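Putative dehydrogenase (Pseudomonas fluorescens, PDB 6UUG) serves as the methanesulfinate monooxygenase MsuC, a two-component flavin-dependent enzyme of bacterial sulfur assimilation, related in sequence to the acyl-CoA dehydrogenases. Local coordinates at residues 63-68 and 136-141; 68-73 and 107-112; 76-81 and 128-133; 87-92 and 253-258. One frame throughout, in Å; residues are numbered along the deposited sequence. Where two conformers were deposited one is given.

Interaction 1. Residues 63-68 and 136-141; sequences ALRDSG and NWFWGN
R65 lays one face of its guanidinium on the edge of the F138 ring. F138 CD2 sits over the centre of the group, 3.9 Å above its plane, and the two planes are 59° apart. R65 NH2 also packs on F138 CB at 3.5 Å. Further round the ring edge, L64 CD1 meets F138 CZ at 3.9 Å. The chain of R65 is extended from CG to NE, which carries the guanidinium along the helix flank to F138. The N136 amide packs close on the helix end without a hydrogen bond, N136 CG lying 3.2 Å from R65 O.

Water 1 joins the segments. It accepts from R65 NE at 3.0 Å and donates to N136 O at 2.7 Å. The rest of the guanidinium is held from outside: NH2 bonds Q175 OE1, and NH1 forms salt bridges with D62 and D173. A leucine in place of R65 would probably leave these two carboxylates without this positive partner and free the F138 edge from its flat cover.

G68 and N136 are each the first residue past a helix, with positive phi. The contact thus joins the end of helix 58-67, in the helical, acyl-CoA dehydrogenase-like N-terminal region, to the link between helix 122-135 and strand 139-142. Helix 32-53 backs L64 through L39, and strand 139-142 runs parallel to strand 176-183.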
loop_
_atom_site.group_PDB
_atom_site.type_symbol
_atom_site.label_atom_id
_atom_site.label_comp_id
_atom_site.label_asym_id
_atom_site.label_seq_id
_atom_site.Cartn_x
_atom_site.Cartn_y
_atom_site.Cartn_z
ATOM N N ALA A 63 35.927 -4.573 22.305
ATOM C CA ALA A 63 35.626 -3.176 22.600
ATOM C C ALA A 63 34.409 -3.051 23.510
ATOM O O ALA A 63 34.359 -2.164 24.367
ATOM C CB ALA A 63 35.411 -2.400 21.301
ATOM N N LEU A 64 33.413 -3.923 23.330
ATOM C CA LEU A 64 32.290 -3.974 24.265
ATOM C C LEU A 64 32.744 -4.415 25.653
ATOM O O LEU A 64 32.318 -3.838 26.662
ATOM C CB LEU A 64 31.201 -4.913 23.730
ATOM C CG LEU A 64 30.428 -4.400 22.511
ATOM C CD1 LEU A 64 29.469 -5.484 22.011
ATOM C CD2 LEU A 64 29.661 -3.151 22.862
ATOM N N ARG A 65 33.606 -5.432 25.727
ATOM C CA ARG A 65 34.143 -5.863 27.019
ATOM C C ARG A 65 34.794 -4.706 27.768
ATOM O O ARG A 65 34.510 -4.473 28.949
ATOM C CB ARG A 65 35.148 -6.997 26.820
ATOM C CG ARG A 65 34.525 -8.333 26.498
ATOM C CD ARG A 65 35.577 -9.401 26.287
ATOM N NE ARG A 65 34.935 -10.703 26.170
ATOM C CZ ARG A 65 34.605 -11.284 25.020
ATOM N NH1 ARG A 65 34.895 -10.705 23.860
ATOM N NH2 ARG A 65 33.998 -12.464 25.033
ATOM N N ASP A 66 35.644 -3.941 27.080
ATOM C CA ASP A 66 36.367 -2.848 27.719
ATOM C C ASP A 66 35.475 -1.657 28.052
ATOM O O ASP A 66 35.827 -0.867 28.931
ATOM C CB ASP A 66 37.523 -2.414 26.819
ATOM C CG ASP A 66 38.556 -3.515 26.632
ATOM O OD1 ASP A 66 38.581 -4.454 27.461
ATOM O OD2 ASP A 66 39.337 -3.443 25.660
ATOM N N SER A 67 34.322 -1.519 27.387
ATOM C CA SER A 67 33.466 -0.346 27.568
ATOM C C SER A 67 32.743 -0.324 28.906
ATOM O O SER A 67 32.291 0.747 29.334
ATOM C CB SER A 67 32.415 -0.289 26.457
ATOM O OG SER A 67 31.470 -1.343 26.627
ATOM N N GLY A 68 32.592 -1.472 29.556
ATOM C CA GLY A 68 31.735 -1.596 30.710
ATOM C C GLY A 68 30.287 -1.920 30.404
ATOM O O GLY A 68 29.546 -2.297 31.320
ATOM N N ASN A 136 33.530 -8.882 33.051
ATOM C CA ASN A 136 32.985 -8.584 31.718
ATOM C C ASN A 136 32.760 -9.854 30.893
ATOM O O ASN A 136 33.165 -9.945 29.734
ATOM C CB ASN A 136 33.871 -7.598 30.954
ATOM C CG ASN A 136 33.840 -6.210 31.549
ATOM O OD1 ASN A 136 32.827 -5.513 31.483
ATOM N ND2 ASN A 136 34.954 -5.795 32.126
ATOM N N TRP A 137 32.101 -10.837 31.505
ATOM C CA TRP A 137 31.674 -12.034 30.787
ATOM C C TRP A 137 30.656 -11.675 29.707
ATOM O O TRP A 137 29.705 -10.934 29.965
ATOM C CB TRP A 137 31.030 -13.029 31.745
ATOM C CG TRP A 137 31.950 -13.755 32.676
ATOM C CD1 TRP A 137 33.318 -13.712 32.708
ATOM C CD2 TRP A 137 31.549 -14.642 33.718
ATOM N NE1 TRP A 137 33.790 -14.531 33.716
ATOM C CE2 TRP A 137 32.720 -15.110 34.350
ATOM C CE3 TRP A 137 30.305 -15.090 34.182
ATOM C CZ2 TRP A 137 32.680 -16.001 35.419
ATOM C CZ3 TRP A 137 30.271 -15.977 35.247
ATOM C CH2 TRP A 137 31.451 -16.422 35.849
ATOM N N PHE A 138 30.845 -12.234 28.512
ATOM C CA PHE A 138 29.914 -12.090 27.392
ATOM C C PHE A 138 29.036 -13.341 27.366
ATOM O O PHE A 138 29.552 -14.458 27.269
ATOM C CB PHE A 138 30.692 -11.925 26.078
ATOM C CG PHE A 138 30.074 -10.950 25.079
ATOM C CD1 PHE A 138 28.736 -11.036 24.724
ATOM C CD2 PHE A 138 30.851 -9.967 24.490
ATOM C CE1 PHE A 138 28.181 -10.147 23.792
ATOM C CE2 PHE A 138 30.317 -9.067 23.566
ATOM C CZ PHE A 138 28.974 -9.159 23.213
ATOM N N TRP A 139 27.720 -13.160 27.484
ATOM C CA TRP A 139 26.772 -14.273 27.522
ATOM C C TRP A 139 26.182 -14.514 26.136
ATOM O O TRP A 139 25.757 -13.566 25.470
ATOM C CB TRP A 139 25.633 -13.987 28.507
ATOM C CG TRP A 139 26.020 -14.094 29.959
ATOM C CD1 TRP A 139 26.923 -13.315 30.622
ATOM C CD2 TRP A 139 25.497 -15.018 30.923
ATOM N NE1 TRP A 139 26.997 -13.699 31.943
ATOM C CE2 TRP A 139 26.138 -14.747 32.149
ATOM C CE3 TRP A 139 24.562 -16.063 30.864
ATOM C CZ2 TRP A 139 25.865 -15.469 33.310
ATOM C CZ3 TRP A 139 24.288 -16.781 32.020
ATOM C CH2 TRP A 139 24.942 -16.484 33.227
ATOM N N GLY A 140 26.130 -15.785 25.722
ATOM C CA GLY A 140 25.625 -16.161 24.420
ATOM C C GLY A 140 24.384 -17.039 24.524
ATOM O O GLY A 140 23.985 -17.476 25.609
ATOM N N ASN A 141 23.771 -17.287 23.368
ATOM C CA ASN A 141 22.483 -17.965 23.292
ATOM C C ASN A 141 22.646 -19.361 22.713
ATOM O O ASN A 141 23.295 -19.539 21.678
ATOM C CB ASN A 141 21.496 -17.188 22.422
ATOM C CG ASN A 141 20.216 -17.961 22.178
ATOM O OD1 ASN A 141 19.484 -18.269 23.110
ATOM N ND2 ASN A 141 19.943 -18.287 20.915
HETATM O O HOH W 1 35.336 -11.460 28.994
HETATM O O HOH W 2 35.415 -2.771 31.720
#

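Interaction 2. Residues 68-73 and 107-112; sequences GLLALS and GFHHLM
H109 and H110 reach from helix 100-119 to the turn at 68-73, and three hydrogen bonds, one of them weak, join them. H109 NE2 donates to L70 O at 2.8 Å. The bond is fairly straight, 163° at the hydrogen, and lies in the carbonyl plane on a lone pair of L70 O. H110 NE2 points to L69 O at 3.1 Å, but its angle of 127° makes that bond weak. At the other nitrogen, H110 ND1 pairs with S73 OG at 2.8 Å, and either could be the donor. S73 OG sits between the backbone N and the carbonyl carbon (chi1 65°), which brings it to the ring edge.

The turn is a short 3-10 segment, 69-70, in the loop after helix 58-67. It belongs to the N-terminal acyl-CoA dehydrogenase-like region, and helix 100-119 runs through the same region.

Packing adds a CH-pi contact. L70 CD2 lies over one face of H109, 3.8 Å from the ring centroid. H109 CD2 in turn sits over the centre of the H110 ring. L72 CB comes to H110 CE1 at 3.8 Å.

H109 ND1 is bonded to W139 N, so both ring nitrogens have backbone partners. A phenylalanine in place of H109 would probably leave L70 O and W139 N without these mates in a buried place.

One water completes the set. Water 3 bonds S73 OG and donates to H110 O at 3.1 Å.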
loop_
_atom_site.group_PDB
_atom_site.type_symbol
_atom_site.label_atom_id
_atom_site.label_comp_id
_atom_site.label_asym_id
_atom_site.label_seq_id
_atom_site.Cartn_x
_atom_site.Cartn_y
_atom_site.Cartn_z
ATOM N N GLY A 68 32.592 -1.472 29.556
ATOM C CA GLY A 68 31.735 -1.596 30.710
ATOM C C GLY A 68 30.287 -1.920 30.404
ATOM O O GLY A 68 29.546 -2.297 31.320
ATOM N N LEU A 69 29.862 -1.798 29.146
ATOM C CA LEU A 69 28.436 -1.904 28.847
ATOM C C LEU A 69 27.901 -3.330 28.955
ATOM O O LEU A 69 26.678 -3.512 28.916
ATOM C CB LEU A 69 28.141 -1.329 27.455
ATOM C CG LEU A 69 28.444 0.163 27.247
ATOM C CD1 LEU A 69 28.319 0.570 25.766
ATOM C CD2 LEU A 69 27.560 1.054 28.109
ATOM N N LEU A 70 28.756 -4.348 29.088
ATOM C CA LEU A 70 28.206 -5.678 29.350
ATOM C C LEU A 70 27.566 -5.777 30.729
ATOM O O LEU A 70 26.826 -6.732 30.990
ATOM C CB LEU A 70 29.274 -6.755 29.189
ATOM C CG LEU A 70 29.839 -6.957 27.783
ATOM C CD1 LEU A 70 30.811 -8.133 27.769
ATOM C CD2 LEU A 70 28.724 -7.172 26.738
ATOM N N ALA A 71 27.807 -4.805 31.606
ATOM C CA ALA A 71 27.172 -4.753 32.914
ATOM C C ALA A 71 26.053 -3.716 32.963
ATOM O O ALA A 71 25.603 -3.346 34.050
ATOM C CB ALA A 71 28.218 -4.461 34.000
ATOM N N LEU A 72 25.590 -3.252 31.798
ATOM C CA LEU A 72 24.629 -2.150 31.763
ATOM C C LEU A 72 23.345 -2.497 32.511
ATOM O O LEU A 72 22.802 -1.665 33.253
ATOM C CB LEU A 72 24.323 -1.786 30.306
ATOM C CG LEU A 72 23.376 -0.612 30.050
ATOM C CD1 LEU A 72 23.922 0.639 30.728
ATOM C CD2 LEU A 72 23.230 -0.365 28.534
ATOM N N SER A 73 22.828 -3.711 32.311
ATOM C CA SER A 73 21.556 -4.119 32.899
ATOM C C SER A 73 21.686 -4.646 34.325
ATOM O O SER A 73 20.661 -4.854 34.982
ATOM C CB SER A 73 20.893 -5.199 32.041
ATOM O OG SER A 73 21.678 -6.369 32.035
ATOM N N GLY A 107 22.262 -7.096 22.593
ATOM C CA GLY A 107 20.931 -7.244 23.156
ATOM C C GLY A 107 20.664 -8.641 23.687
ATOM O O GLY A 107 20.068 -8.803 24.756
ATOM N N PHE A 108 21.129 -9.669 22.970
ATOM C CA PHE A 108 20.917 -11.030 23.452
ATOM C C PHE A 108 21.740 -11.323 24.704
ATOM O O PHE A 108 21.287 -12.070 25.569
ATOM C CB PHE A 108 21.222 -12.036 22.346
ATOM C CG PHE A 108 19.993 -12.558 21.667
ATOM C CD1 PHE A 108 18.939 -11.713 21.381
ATOM C CD2 PHE A 108 19.889 -13.895 21.317
ATOM C CE1 PHE A 108 17.791 -12.191 20.757
ATOM C CE2 PHE A 108 18.749 -14.379 20.692
ATOM C CZ PHE A 108 17.702 -13.523 20.411
ATOM N N HIS A 109 22.938 -10.740 24.821
ATOM C CA HIS A 109 23.683 -10.835 26.075
ATOM C C HIS A 109 22.822 -10.378 27.257
ATOM O O HIS A 109 22.683 -11.091 28.259
ATOM C CB HIS A 109 24.978 -10.016 25.955
ATOM C CG HIS A 109 25.604 -9.671 27.267
ATOM N ND1 HIS A 109 26.487 -10.511 27.912
ATOM C CD2 HIS A 109 25.463 -8.584 28.064
ATOM C CE1 HIS A 109 26.868 -9.951 29.049
ATOM N NE2 HIS A 109 26.257 -8.785 29.168
ATOM N N HIS A 110 22.183 -9.210 27.145
ATOM C CA HIS A 110 21.392 -8.750 28.289
ATOM C C HIS A 110 20.117 -9.569 28.458
ATOM O O HIS A 110 19.605 -9.701 29.580
ATOM C CB HIS A 110 21.105 -7.250 28.155
ATOM C CG HIS A 110 22.337 -6.413 28.323
ATOM N ND1 HIS A 110 22.944 -6.243 29.548
ATOM C CD2 HIS A 110 23.116 -5.766 27.423
ATOM C CE1 HIS A 110 24.027 -5.502 29.403
ATOM N NE2 HIS A 110 24.159 -5.204 28.122
ATOM N N LEU A 111 19.590 -10.126 27.363
ATOM C CA LEU A 111 18.478 -11.068 27.476
ATOM C C LEU A 111 18.884 -12.329 28.238
ATOM O O LEU A 111 18.088 -12.872 29.015
ATOM C CB LEU A 111 17.946 -11.436 26.084
ATOM C CG LEU A 111 16.837 -12.490 26.043
ATOM C CD1 LEU A 111 15.563 -11.980 26.680
ATOM C CD2 LEU A 111 16.557 -12.905 24.588
ATOM N N MET A 112 20.111 -12.820 28.025
ATOM C CA MET A 112 20.563 -13.995 28.777
ATOM C C MET A 112 20.654 -13.688 30.268
ATOM O O MET A 112 20.261 -14.510 31.105
ATOM C CB MET A 112 21.920 -14.481 28.264
ATOM C CG MET A 112 21.952 -14.908 26.793
ATOM S SD MET A 112 20.626 -16.030 26.304
ATOM C CE MET A 112 19.723 -15.018 25.122
HETATM O O HOH W 3 19.672 -8.324 32.335
#

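Interaction 3. Residues 76-81 and 128-133; sequences TRYGGL and WFEQTA
Y78 and the two glycines after it pack on F129, E130 and A133 of helix 122-135. This is a loop-on-helix contact at the surface of the N-terminal, helical acyl-CoA dehydrogenase-like region.

The tight part is around G79. A133 CB touches G79 O at 3.5 Å, and any CB on G79 would come within 3.4 Å of A133 CB. With the positive phi of G79, a side chain would also press on the preceding carbonyl O. Nearby, Y78 O receives a straight CA-H...O contact from E130 CA at 3.5 Å, 167° at the hydrogen. Y78 CB rests against F129 CB at 4.1 Å. F129 is the buried member, and its ring packs on L113 and V116 of helix 100-119.

The looser side is toward solvent. E130 is exposed and runs extended beyond CG past the tyrosine. E130 CG meets Y78 CB at 3.9 Å, while its carboxylate is near the ring edge, the two planes 55° apart. The phenol end is held from the preceding turn of the helix, where Y78 OH bonds Q126 OE1. Water 4 bridges the backbones here, donating to Y78 O at 3.1 Å and to E130 O at 3.0 Å.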
loop_
_atom_site.group_PDB
_atom_site.type_symbol
_atom_site.label_atom_id
_atom_site.label_comp_id
_atom_site.label_asym_id
_atom_site.label_seq_id
_atom_site.Cartn_x
_atom_site.Cartn_y
_atom_site.Cartn_z
ATOM N N THR A 76 23.515 -1.822 40.404
ATOM C CA THR A 76 24.784 -1.351 40.952
ATOM C C THR A 76 25.180 -2.139 42.193
ATOM O O THR A 76 26.373 -2.265 42.489
ATOM C CB THR A 76 24.721 0.150 41.274
ATOM O OG1 THR A 76 23.672 0.409 42.210
ATOM C CG2 THR A 76 24.483 0.967 40.001
ATOM N N ARG A 77 24.207 -2.696 42.917
ATOM C CA ARG A 77 24.551 -3.467 44.109
ATOM C C ARG A 77 25.301 -4.755 43.796
ATOM O O ARG A 77 25.832 -5.378 44.721
ATOM C CB ARG A 77 23.302 -3.795 44.912
ATOM C CG ARG A 77 22.310 -4.654 44.199
ATOM C CD ARG A 77 21.173 -4.986 45.137
ATOM N NE ARG A 77 21.634 -5.850 46.215
ATOM C CZ ARG A 77 20.831 -6.453 47.083
ATOM N NH1 ARG A 77 19.519 -6.281 47.002
ATOM N NH2 ARG A 77 21.340 -7.228 48.032
ATOM N N TYR A 78 25.354 -5.177 42.534
ATOM C CA TYR A 78 26.164 -6.324 42.148
ATOM C C TYR A 78 27.364 -5.923 41.310
ATOM O O TYR A 78 28.048 -6.791 40.759
ATOM C CB TYR A 78 25.304 -7.352 41.402
ATOM C CG TYR A 78 24.041 -7.714 42.145
ATOM C CD1 TYR A 78 24.089 -8.470 43.313
ATOM C CD2 TYR A 78 22.797 -7.266 41.704
ATOM C CE1 TYR A 78 22.930 -8.790 43.994
ATOM C CE2 TYR A 78 21.644 -7.583 42.377
ATOM C CZ TYR A 78 21.714 -8.337 43.528
ATOM O OH TYR A 78 20.561 -8.656 44.195
ATOM N N GLY A 79 27.635 -4.629 41.192
ATOM C CA GLY A 79 28.767 -4.153 40.434
ATOM C C GLY A 79 28.442 -3.648 39.046
ATOM O O GLY A 79 29.363 -3.250 38.324
ATOM N N GLY A 80 27.167 -3.633 38.658
ATOM C CA GLY A 80 26.763 -3.204 37.336
ATOM C C GLY A 80 26.437 -1.723 37.285
ATOM O O GLY A 80 26.685 -0.967 38.227
ATOM N N LEU A 81 25.851 -1.306 36.156
ATOM C CA LEU A 81 25.548 0.106 35.934
ATOM C C LEU A 81 24.120 0.484 36.323
ATOM O O LEU A 81 23.822 1.675 36.438
ATOM C CB LEU A 81 25.813 0.483 34.466
ATOM C CG LEU A 81 27.254 0.309 33.961
ATOM C CD1 LEU A 81 27.391 0.657 32.482
ATOM C CD2 LEU A 81 28.214 1.161 34.793
ATOM N N TRP A 128 26.147 -14.891 39.525
ATOM C CA TRP A 128 26.358 -14.732 38.088
ATOM C C TRP A 128 26.438 -13.259 37.701
ATOM O O TRP A 128 27.270 -12.881 36.867
ATOM C CB TRP A 128 25.250 -15.443 37.310
ATOM C CG TRP A 128 25.470 -16.927 37.209
ATOM C CD1 TRP A 128 26.675 -17.577 37.152
ATOM C CD2 TRP A 128 24.462 -17.942 37.151
ATOM N NE1 TRP A 128 26.473 -18.936 37.058
ATOM C CE2 TRP A 128 25.124 -19.184 37.064
ATOM C CE3 TRP A 128 23.062 -17.921 37.172
ATOM C CZ2 TRP A 128 24.434 -20.391 37.001
ATOM C CZ3 TRP A 128 22.380 -19.116 37.105
ATOM C CH2 TRP A 128 23.065 -20.339 37.018
ATOM N N PHE A 129 25.580 -12.420 38.293
ATOM C CA PHE A 129 25.631 -10.978 38.038
ATOM C C PHE A 129 26.945 -10.378 38.530
ATOM O O PHE A 129 27.584 -9.585 37.831
ATOM C CB PHE A 129 24.456 -10.272 38.717
ATOM C CG PHE A 129 23.176 -10.273 37.917
ATOM C CD1 PHE A 129 22.986 -11.167 36.880
ATOM C CD2 PHE A 129 22.168 -9.362 38.208
ATOM C CE1 PHE A 129 21.795 -11.158 36.138
ATOM C CE2 PHE A 129 20.981 -9.339 37.484
ATOM C CZ PHE A 129 20.797 -10.241 36.437
ATOM N N GLU A 130 27.347 -10.726 39.752
ATOM C CA GLU A 130 28.593 -10.194 40.296
ATOM C C GLU A 130 29.790 -10.581 39.435
ATOM O O GLU A 130 30.640 -9.737 39.125
ATOM C CB GLU A 130 28.773 -10.673 41.738
ATOM C CG GLU A 130 27.679 -10.200 42.668
ATOM C CD GLU A 130 27.779 -10.820 44.056
ATOM O OE1 GLU A 130 28.374 -11.914 44.178
ATOM O OE2 GLU A 130 27.265 -10.213 45.022
ATOM N N GLN A 131 29.877 -11.850 39.027
ATOM C CA GLN A 131 31.029 -12.262 38.223
ATOM C C GLN A 131 31.004 -11.634 36.837
ATOM O O GLN A 131 32.057 -11.294 36.281
ATOM C CB GLN A 131 31.085 -13.781 38.116
ATOM C CG GLN A 131 31.265 -14.487 39.448
ATOM C CD GLN A 131 31.200 -15.992 39.302
ATOM O OE1 GLN A 131 32.228 -16.669 39.264
ATOM N NE2 GLN A 131 29.985 -16.525 39.200
ATOM N N THR A 132 29.812 -11.480 36.253
ATOM C CA THR A 132 29.713 -10.859 34.936
ATOM C C THR A 132 30.188 -9.413 34.970
ATOM O O THR A 132 30.896 -8.962 34.063
ATOM C CB THR A 132 28.262 -10.943 34.437
ATOM O OG1 THR A 132 27.900 -12.319 34.265
ATOM C CG2 THR A 132 28.095 -10.207 33.120
ATOM N N ALA A 133 29.805 -8.674 36.013
ATOM C CA ALA A 133 30.204 -7.274 36.123
ATOM C C ALA A 133 31.693 -7.143 36.418
ATOM O O ALA A 133 32.364 -6.249 35.887
ATOM C CB ALA A 133 29.383 -6.590 37.217
HETATM O O HOH W 4 31.084 -7.339 40.817
#

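Interaction 4. Residues 87-92 and 253-258; sequences ETLQVV and QLTFTH
The H258 ring has L89 CB over one face, 3.4 Å from its centroid and 7° off the normal, a CH-pi contact. At the ring edge lies the carbonyl of L254, one helical turn back. H258 ND1 donates to L254 O at 2.9 Å. The donor is above the carbonyl plane, and H258 N reaches the same oxygen from the opposite face. The ND1 bond fixes the rotation of the imidazole and holds its face toward L89. CG of H258, anti to the carbonyl carbon (chi1 -82°), places ND1 beside L254 O. On the far side of the ring from ND1, H258 CD2 comes to L89 O at 3.3 Å.

L89 spreads its two methyls over the other helix. L89 CD1 packs on L254 CD2 at 3.7 Å. L89 CD2 goes to T255 instead, 3.4 Å from T255 OG1, whose hydroxyl is bonded to I251 O. One turn on, V92 CG1 lies 4.0 Å from T255 O. The side chain of L89 crosses those of L254, T255 and H258 at about right angles.

The helix segments themselves cross at -41°, with axes 9.0 Å apart at closest approach. The contact joins helix 85-96 of the N-terminal region to helix 247-277, part of the C-terminal acyl-CoA dehydrogenase-like region. Helix 294-327 backs both: L321 touches L89, A317 touches L254 and V314 touches H258. Helix 333-360 touches L254 through I343, and helix 100-119 packs on V92 through F106.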
loop_
_atom_site.group_PDB
_atom_site.type_symbol
_atom_site.label_atom_id
_atom_site.label_comp_id
_atom_site.label_asym_id
_atom_site.label_seq_id
_atom_site.Cartn_x
_atom_site.Cartn_y
_atom_site.Cartn_z
ATOM N N GLU A 87 16.736 2.102 28.969
ATOM C CA GLU A 87 18.074 2.591 28.639
ATOM C C GLU A 87 18.917 1.511 27.972
ATOM O O GLU A 87 19.657 1.792 27.023
ATOM C CB GLU A 87 18.791 3.083 29.899
ATOM C CG GLU A 87 18.074 4.137 30.700
ATOM C CD GLU A 87 18.801 4.412 32.014
ATOM O OE1 GLU A 87 19.782 5.191 32.006
ATOM O OE2 GLU A 87 18.416 3.821 33.045
ATOM N N THR A 88 18.842 0.279 28.475
ATOM C CA THR A 88 19.548 -0.824 27.840
ATOM C C THR A 88 19.095 -0.998 26.397
ATOM O O THR A 88 19.922 -1.164 25.492
ATOM C CB THR A 88 19.311 -2.106 28.625
ATOM O OG1 THR A 88 19.838 -1.954 29.960
ATOM C CG2 THR A 88 19.975 -3.273 27.945
ATOM N N LEU A 89 17.786 -0.940 26.167
ATOM C CA LEU A 89 17.268 -1.119 24.809
ATOM C C LEU A 89 17.583 0.085 23.928
ATOM O O LEU A 89 17.764 -0.069 22.721
ATOM C CB LEU A 89 15.760 -1.385 24.875
ATOM C CG LEU A 89 15.388 -2.675 25.586
ATOM C CD1 LEU A 89 13.900 -2.723 25.917
ATOM C CD2 LEU A 89 15.814 -3.865 24.737
ATOM N N GLN A 90 17.660 1.289 24.506
ATOM C CA GLN A 90 18.137 2.448 23.759
ATOM C C GLN A 90 19.541 2.213 23.210
ATOM O O GLN A 90 19.854 2.615 22.086
ATOM C CB GLN A 90 18.123 3.700 24.658
ATOM C CG GLN A 90 18.403 4.995 23.902
ATOM C CD GLN A 90 18.378 6.231 24.809
ATOM O OE1 GLN A 90 18.613 6.136 26.014
ATOM N NE2 GLN A 90 18.113 7.390 24.225
ATOM N N VAL A 91 20.409 1.571 23.996
ATOM C CA VAL A 91 21.752 1.280 23.501
ATOM C C VAL A 91 21.702 0.233 22.389
ATOM O O VAL A 91 22.413 0.355 21.387
ATOM C CB VAL A 91 22.675 0.870 24.663
ATOM C CG1 VAL A 91 23.986 0.320 24.130
ATOM C CG2 VAL A 91 22.919 2.104 25.577
ATOM N N VAL A 92 20.840 -0.784 22.520
ATOM C CA VAL A 92 20.648 -1.744 21.423
ATOM C C VAL A 92 20.275 -1.011 20.131
ATOM O O VAL A 92 20.842 -1.258 19.054
ATOM C CB VAL A 92 19.577 -2.790 21.806
ATOM C CG1 VAL A 92 19.234 -3.663 20.605
ATOM C CG2 VAL A 92 20.045 -3.671 22.971
ATOM N N GLN A 253 11.240 -9.933 22.492
ATOM C CA GLN A 253 10.500 -9.275 21.414
ATOM C C GLN A 253 10.825 -7.790 21.328
ATOM O O GLN A 253 11.005 -7.255 20.230
ATOM C CB GLN A 253 8.998 -9.464 21.620
ATOM C CG GLN A 253 8.542 -10.907 21.448
ATOM C CD GLN A 253 8.530 -11.325 19.986
ATOM O OE1 GLN A 253 7.989 -10.612 19.140
ATOM N NE2 GLN A 253 9.149 -12.472 19.679
ATOM N N LEU A 254 10.889 -7.103 22.472
ATOM C CA LEU A 254 11.194 -5.676 22.437
ATOM C C LEU A 254 12.663 -5.411 22.097
ATOM O O LEU A 254 12.983 -4.340 21.565
ATOM C CB LEU A 254 10.795 -5.028 23.782
ATOM C CG LEU A 254 10.783 -3.493 23.818
ATOM C CD1 LEU A 254 9.940 -2.933 22.697
ATOM C CD2 LEU A 254 10.259 -2.979 25.168
ATOM N N THR A 255 13.558 -6.369 22.358
ATOM C CA THR A 255 14.949 -6.227 21.922
ATOM C C THR A 255 15.033 -6.229 20.401
ATOM O O THR A 255 15.656 -5.340 19.805
ATOM C CB THR A 255 15.805 -7.348 22.525
ATOM O OG1 THR A 255 15.833 -7.213 23.957
ATOM C CG2 THR A 255 17.238 -7.301 21.988
ATOM N N PHE A 256 14.382 -7.210 19.759
ATOM C CA PHE A 256 14.285 -7.213 18.298
ATOM C C PHE A 256 13.665 -5.925 17.793
ATOM O O PHE A 256 14.126 -5.355 16.802
ATOM C CB PHE A 256 13.437 -8.392 17.808
ATOM C CG PHE A 256 14.175 -9.691 17.759
ATOM C CD1 PHE A 256 15.324 -9.814 16.998
ATOM C CD2 PHE A 256 13.688 -10.801 18.424
ATOM C CE1 PHE A 256 16.005 -11.022 16.936
ATOM C CE2 PHE A 256 14.359 -12.012 18.367
ATOM C CZ PHE A 256 15.523 -12.119 17.621
ATOM N N THR A 257 12.604 -5.462 18.465
ATOM C CA THR A 257 11.892 -4.272 18.010
ATOM C C THR A 257 12.806 -3.053 18.009
ATOM O O THR A 257 12.784 -2.260 17.062
ATOM C CB THR A 257 10.657 -4.017 18.881
ATOM O OG1 THR A 257 9.752 -5.124 18.777
ATOM C CG2 THR A 257 9.921 -2.757 18.415
ATOM N N HIS A 258 13.594 -2.871 19.079
ATOM C CA HIS A 258 14.538 -1.755 19.112
ATOM C C HIS A 258 15.588 -1.885 18.017
ATOM O O HIS A 258 16.046 -0.873 17.466
ATOM C CB HIS A 258 15.206 -1.666 20.490
ATOM C CG HIS A 258 14.384 -0.952 21.509
ATOM N ND1 HIS A 258 13.267 -1.503 22.094
ATOM C CD2 HIS A 258 14.520 0.289 22.043
ATOM C CE1 HIS A 258 12.752 -0.633 22.953
ATOM N NE2 HIS A 258 13.497 0.463 22.940
#

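How the interactions relate
From the N terminus, helix 58-67 comes first, and interaction 1 closes the loop from its end to the residues leading into strand 139-142. Interactions 2 and 3 are nested inside that loop. They cross each other, since residues 76-81 lie between 68-73 and 107-112 while 128-133 lies beyond 107-112. Interaction 4 crosses all three, because helix 85-96 reaches on to 253-258. Interactions 1 and 2 share G68 and also meet where G140 O packs on M112 CG. W139 NE1 bonds T132 OG1, joining interactions 1 and 3, and the A71 to L81 backbone bond joins 2 and 3. Interaction 4 touches only interaction 2, and ties the N-terminal helices to helix 247-277.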